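Local atomic coordinates of hydrogenase expression/formation protein HypE (Desulfovibrio vulgaris subsp. vulgaris, PDB entry 2Z1U), a protein that binds ATP and magnesium ions and, as a HypE maturation protein, probably takes part in assembling the active site of hydrogenases. Residues Ser171-Asp176 with Pro249-Val254; Cys195-Ser200 with Glu271-Cys276. One frame throughout, in Å; residues are numbered along the deposited sequence.

Contact 1 of 2, residues Ser171-Asp176 with Pro249-Val254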
loop_
_atom_site.group_PDB
_atom_site.type_symbol
_atom_site.label_atom_id
_atom_site.label_comp_id
_atom_site.label_asym_id
_atom_site.label_seq_id
_atom_site.Cartn_x
_atom_site.Cartn_y
_atom_site.Cartn_z
ATOM N N SER A 171 5.014 25.686 -8.364
ATOM C CA SER A 171 5.766 25.121 -9.514
ATOM C C SER A 171 5.005 25.225 -10.830
ATOM O O SER A 171 5.561 24.977 -11.880
ATOM C CB SER A 171 6.161 23.661 -9.255
ATOM O OG SER A 171 5.020 22.841 -9.158
ATOM N N GLY A 172 3.723 25.575 -10.759
ATOM C CA GLY A 172 2.899 25.757 -11.955
ATOM C C GLY A 172 1.436 26.062 -11.647
ATOM O O GLY A 172 1.084 26.366 -10.510
ATOM N N SER A 173 0.600 25.951 -12.681
ATOM C CA SER A 173 -0.803 26.377 -12.655
ATOM C C SER A 173 -1.683 25.553 -11.710
ATOM O O SER A 173 -1.434 24.371 -11.479
ATOM C CB SER A 173 -1.363 26.352 -14.089
ATOM O OG SER A 173 -1.417 25.025 -14.594
ATOM N N MET A 174 -2.728 26.190 -11.171
ATOM C CA MET A 174 -3.587 25.559 -10.190
ATOM C C MET A 174 -4.943 25.192 -10.781
ATOM O O MET A 174 -5.511 25.958 -11.568
ATOM C CB MET A 174 -3.783 26.508 -8.986
ATOM C CG MET A 174 -2.494 26.715 -8.176
ATOM S SD MET A 174 -2.032 25.313 -7.151
ATOM C CE MET A 174 -0.692 24.473 -8.085
ATOM N N GLY A 175 -5.443 24.017 -10.402
ATOM C CA GLY A 175 -6.833 23.645 -10.670
ATOM C C GLY A 175 -7.065 22.713 -11.851
ATOM O O GLY A 175 -8.165 22.193 -12.022
ATOM N N ASP A 176 -6.032 22.512 -12.665
ATOM C CA ASP A 176 -6.125 21.759 -13.924
ATOM C C ASP A 176 -6.644 20.336 -13.775
ATOM O O ASP A 176 -7.628 19.978 -14.430
ATOM C CB ASP A 176 -4.774 21.750 -14.640
ATOM C CG ASP A 176 -4.225 23.149 -14.829
ATOM O OD1 ASP A 176 -4.327 23.675 -15.946
ATOM O OD2 ASP A 176 -3.735 23.737 -13.844
ATOM N N PRO A 249 -0.930 31.283 -10.417
ATOM C CA PRO A 249 -1.245 31.039 -11.820
ATOM C C PRO A 249 -2.430 30.088 -11.988
ATOM O O PRO A 249 -2.483 29.035 -11.376
ATOM C CB PRO A 249 0.061 30.406 -12.382
ATOM C CG PRO A 249 0.677 29.729 -11.213
ATOM C CD PRO A 249 0.240 30.513 -9.961
ATOM N N VAL A 250 -3.397 30.498 -12.793
ATOM C CA VAL A 250 -4.566 29.679 -13.110
ATOM C C VAL A 250 -4.837 30.025 -14.560
ATOM O O VAL A 250 -4.994 31.206 -14.892
ATOM C CB VAL A 250 -5.832 30.036 -12.223
ATOM C CG1 VAL A 250 -7.022 29.141 -12.583
ATOM C CG2 VAL A 250 -5.549 29.891 -10.728
ATOM N N ARG A 251 -4.831 29.013 -15.425
ATOM C CA ARG A 251 -5.029 29.201 -16.870
ATOM C C ARG A 251 -6.398 29.812 -17.109
ATOM O O ARG A 251 -7.353 29.452 -16.425
ATOM C CB ARG A 251 -4.947 27.852 -17.595
ATOM C CG ARG A 251 -3.581 27.221 -17.593
ATOM C CD ARG A 251 -3.624 25.781 -18.106
ATOM N NE ARG A 251 -2.518 25.574 -19.032
ATOM C CZ ARG A 251 -1.326 25.087 -18.701
ATOM N NH1 ARG A 251 -1.062 24.701 -17.453
ATOM N NH2 ARG A 251 -0.398 24.969 -19.644
ATOM N N GLU A 252 -6.487 30.736 -18.075
ATOM C CA GLU A 252 -7.758 31.382 -18.432
ATOM C C GLU A 252 -8.879 30.356 -18.623
ATOM O O GLU A 252 -9.977 30.519 -18.098
ATOM C CB GLU A 252 -7.586 32.242 -19.698
ATOM C CG GLU A 252 -8.714 33.233 -19.978
ATOM C CD GLU A 252 -8.521 33.973 -21.302
ATOM O OE1 GLU A 252 -7.473 33.764 -21.962
ATOM O OE2 GLU A 252 -9.414 34.756 -21.690
ATOM N N SER A 253 -8.570 29.293 -19.362
ATOM C CA SER A 253 -9.500 28.203 -19.644
ATOM C C SER A 253 -9.925 27.449 -18.381
ATOM O O SER A 253 -11.058 26.972 -18.293
ATOM C CB SER A 253 -8.850 27.232 -20.622
ATOM O OG SER A 253 -7.724 26.623 -20.004
ATOM N N VAL A 254 -9.012 27.343 -17.416
ATOM C CA VAL A 254 -9.313 26.729 -16.113
ATOM C C VAL A 254 -10.187 27.673 -15.262
ATOM O O VAL A 254 -11.189 27.240 -14.693
ATOM C CB VAL A 254 -8.024 26.302 -15.360
ATOM C CG1 VAL A 254 -8.326 25.910 -13.913
ATOM C CG2 VAL A 254 -7.324 25.143 -16.102
HETATM O O HOH W 1 -4.784 26.383 -14.212
#
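Backbone pairing joins M174 to P249: M174 N donates to P249 O over 2.9 Å, and the same oxygen takes a CA-H...O contact from S173. Among the polar side chains, S173 OG joins the D176 carboxylate to R251 by one sound bond and one weak one. With chi1 at 66°, S173 OG lies between its own N and carbonyl carbon, where it donates to D176 OD2 at 2.8 Å from above the carboxylate plane. R251 NH1 comes to S173 OG at 2.9 Å, near the guanidinium plane, but the bond is weak because it is bent to 126°. The salt bridge from R251 NH1 to D176 OD1 is long at 3.7 Å, and the two planar groups stand 84° apart. One water bridges the two segments, donating to M174 O and D176 OD2 and accepting from R251 N. Carbon-to-oxygen packing flanks this network: the P249 ring sets CG 3.5 Å from G172 O, and V254 brings CG1 to M174 O and CG2 to 3.3 Å from D176 OD1. The apolar touch is M174 CB against V250 CG2 at 4.2 Å. G175 is the N-cap of helix 176-184 and R251 that of helix 252-260, which places this buried contact at two helix starts within the AIR synthase-related C-terminal domain.

Contact 2 of 2, residues Cys195-Ser200 with Glu271-Cys276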
loop_
_atom_site.group_PDB
_atom_site.type_symbol
_atom_site.label_atom_id
_atom_site.label_comp_id
_atom_site.label_asym_id
_atom_site.label_seq_id
_atom_site.Cartn_x
_atom_site.Cartn_y
_atom_site.Cartn_z
ATOM N N CYS A 195 -6.313 19.763 -19.112
ATOM C CA CYS A 195 -6.084 18.347 -18.848
ATOM C C CYS A 195 -5.361 18.149 -17.523
ATOM O O CYS A 195 -4.847 19.108 -16.935
ATOM C CB CYS A 195 -5.284 17.716 -19.984
ATOM S SG CYS A 195 -3.716 18.507 -20.254
ATOM N N SER A 196 -5.320 16.898 -17.064
ATOM C CA SER A 196 -4.564 16.553 -15.875
ATOM C C SER A 196 -3.101 16.919 -16.047
ATOM O O SER A 196 -2.560 16.891 -17.157
ATOM C CB SER A 196 -4.693 15.070 -15.559
ATOM O OG SER A 196 -3.988 14.734 -14.373
ATOM N N ASP A 197 -2.478 17.263 -14.932
ATOM C CA ASP A 197 -1.074 17.634 -14.895
ATOM C C ASP A 197 -0.238 16.497 -14.306
ATOM O O ASP A 197 0.943 16.684 -13.995
ATOM C CB ASP A 197 -0.898 18.914 -14.064
ATOM C CG ASP A 197 -1.478 18.801 -12.651
ATOM O OD1 ASP A 197 -2.197 17.826 -12.312
ATOM O OD2 ASP A 197 -1.204 19.722 -11.861
ATOM N N SER A 198 -0.858 15.330 -14.149
ATOM C CA SER A 198 -0.202 14.162 -13.555
ATOM C C SER A 198 1.220 14.048 -14.091
ATOM O O SER A 198 1.439 13.827 -15.285
ATOM C CB SER A 198 -0.997 12.889 -13.833
ATOM O OG SER A 198 -0.439 11.769 -13.154
ATOM N N ALA A 199 2.190 14.252 -13.204
ATOM C CA ALA A 199 3.593 14.227 -13.599
ATOM C C ALA A 199 4.453 14.017 -12.377
ATOM O O ALA A 199 4.117 14.449 -11.280
ATOM C CB ALA A 199 4.001 15.555 -14.324
ATOM N N SER A 200 5.585 13.384 -12.602
ATOM C CA SER A 200 6.590 13.106 -11.587
ATOM C C SER A 200 7.482 14.308 -11.332
ATOM O O SER A 200 8.020 14.884 -12.263
ATOM C CB SER A 200 7.471 11.918 -12.074
ATOM O OG SER A 200 6.909 10.735 -11.561
ATOM N N GLU A 271 -2.182 17.316 -9.492
ATOM C CA GLU A 271 -1.465 16.028 -9.490
ATOM C C GLU A 271 -0.072 16.090 -10.142
ATOM O O GLU A 271 0.581 15.064 -10.352
ATOM C CB GLU A 271 -2.330 14.905 -10.097
ATOM C CG GLU A 271 -3.579 14.531 -9.261
ATOM C CD GLU A 271 -3.260 13.847 -7.925
ATOM O OE1 GLU A 271 -4.173 13.694 -7.091
ATOM O OE2 GLU A 271 -2.110 13.477 -7.678
ATOM N N GLY A 272 0.399 17.294 -10.432
ATOM C CA GLY A 272 1.735 17.477 -11.007
ATOM C C GLY A 272 2.378 18.770 -10.567
ATOM O O GLY A 272 3.110 19.397 -11.332
ATOM N N LYS A 273 2.105 19.162 -9.319
ATOM C CA LYS A 273 2.482 20.498 -8.802
ATOM C C LYS A 273 3.068 20.372 -7.399
ATOM O O LYS A 273 2.719 19.444 -6.664
ATOM C CB LYS A 273 1.227 21.409 -8.690
ATOM C CG LYS A 273 0.547 21.688 -10.014
ATOM C CD LYS A 273 1.387 22.623 -10.871
ATOM C CE LYS A 273 1.183 22.357 -12.349
ATOM N NZ LYS A 273 -0.267 22.119 -12.655
ATOM N N LEU A 274 3.927 21.311 -7.016
ATOM C CA LEU A 274 4.369 21.387 -5.621
ATOM C C LEU A 274 4.421 22.824 -5.128
ATOM O O LEU A 274 4.510 23.765 -5.917
ATOM C CB LEU A 274 5.746 20.711 -5.423
ATOM C CG LEU A 274 6.995 21.242 -6.162
ATOM C CD1 LEU A 274 7.615 22.517 -5.551
ATOM C CD2 LEU A 274 8.060 20.133 -6.228
ATOM N N ILE A 275 4.368 22.962 -3.808
ATOM C CA ILE A 275 4.660 24.192 -3.115
ATOM C C ILE A 275 6.060 24.049 -2.534
ATOM O O ILE A 275 6.396 23.014 -1.963
ATOM C CB ILE A 275 3.631 24.454 -1.967
ATOM C CG1 ILE A 275 2.268 24.796 -2.560
ATOM C CG2 ILE A 275 4.078 25.604 -1.046
ATOM C CD1 ILE A 275 1.173 23.835 -2.184
ATOM N N CYS A 276 6.865 25.095 -2.683
ATOM C CA CYS A 276 8.200 25.105 -2.130
ATOM C C CYS A 276 8.380 26.342 -1.254
ATOM O O CYS A 276 8.219 27.471 -1.709
ATOM C CB CYS A 276 9.245 25.073 -3.261
ATOM S SG CYS A 276 10.957 25.310 -2.743
#
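A chi1 of 55° places the D197 carboxylate between its own backbone N and carbonyl carbon and turns it toward E271-K273, while bends at chi2 and chi4 curl the K273 chain back to meet it. The two carboxylate oxygens then divide the work. K273 NZ reaches OD2 of D197 at 2.7 Å on the anti lone pair, a hydrogen bond within a salt bridge, and the curled chain also lays K273 CG against that oxygen. OD1 of D197 receives E271 N at 2.9 Å, on the syn side and 23° out of the carboxylate plane. Bonds to both oxygens should fix the rotation of the group.

Backbone atoms meet beside it. G272 CA approaches D197 O to 3.2 Å in a CA-H...O contact, a close fit at a residue without a side chain: a CB there would collide with D197 O. E271 O takes a similar contact from S198 CA and a weak hydrogen bond from A199 N, 3.4 Å long though fairly straight at 158°. S196 OG accepts from S198 N at 3.2 Å, forming an ST turn that spans D197 and ends at S198.

The E271 side chain leads away from this interface, to about 5 Å from bound ATP and about 4 Å from the side chain of the ATP-binding T222. S198 OG bonds H76 of helix 70-83, S196 OG bonds H177 of helix 176-184, and beyond K273 the chain enters strand 275-278, between strands 217-219 and 167-170.

Both contacts are buried, but contact 2 lies nearer the centre of the chain, about 6 Å from it against 15 Å for contact 1, which includes several partly exposed residues. The two meet directly: K273 NZ, already paired with D197, probably also bonds S173 O, and S171 OG probably accepts from L274 N. Thus 171-176 and 271-276 join the two sites, whose centres are about 11 Å apart. Their chemistry differs. Contact 1 rests on one backbone hydrogen bond and a bridging water, its ion pair being long, whereas contact 2 has a short salt bridge and close backbone contacts, and lies closer to the nucleotide. All four segments belong to the AIR synthase-related C-terminal domain.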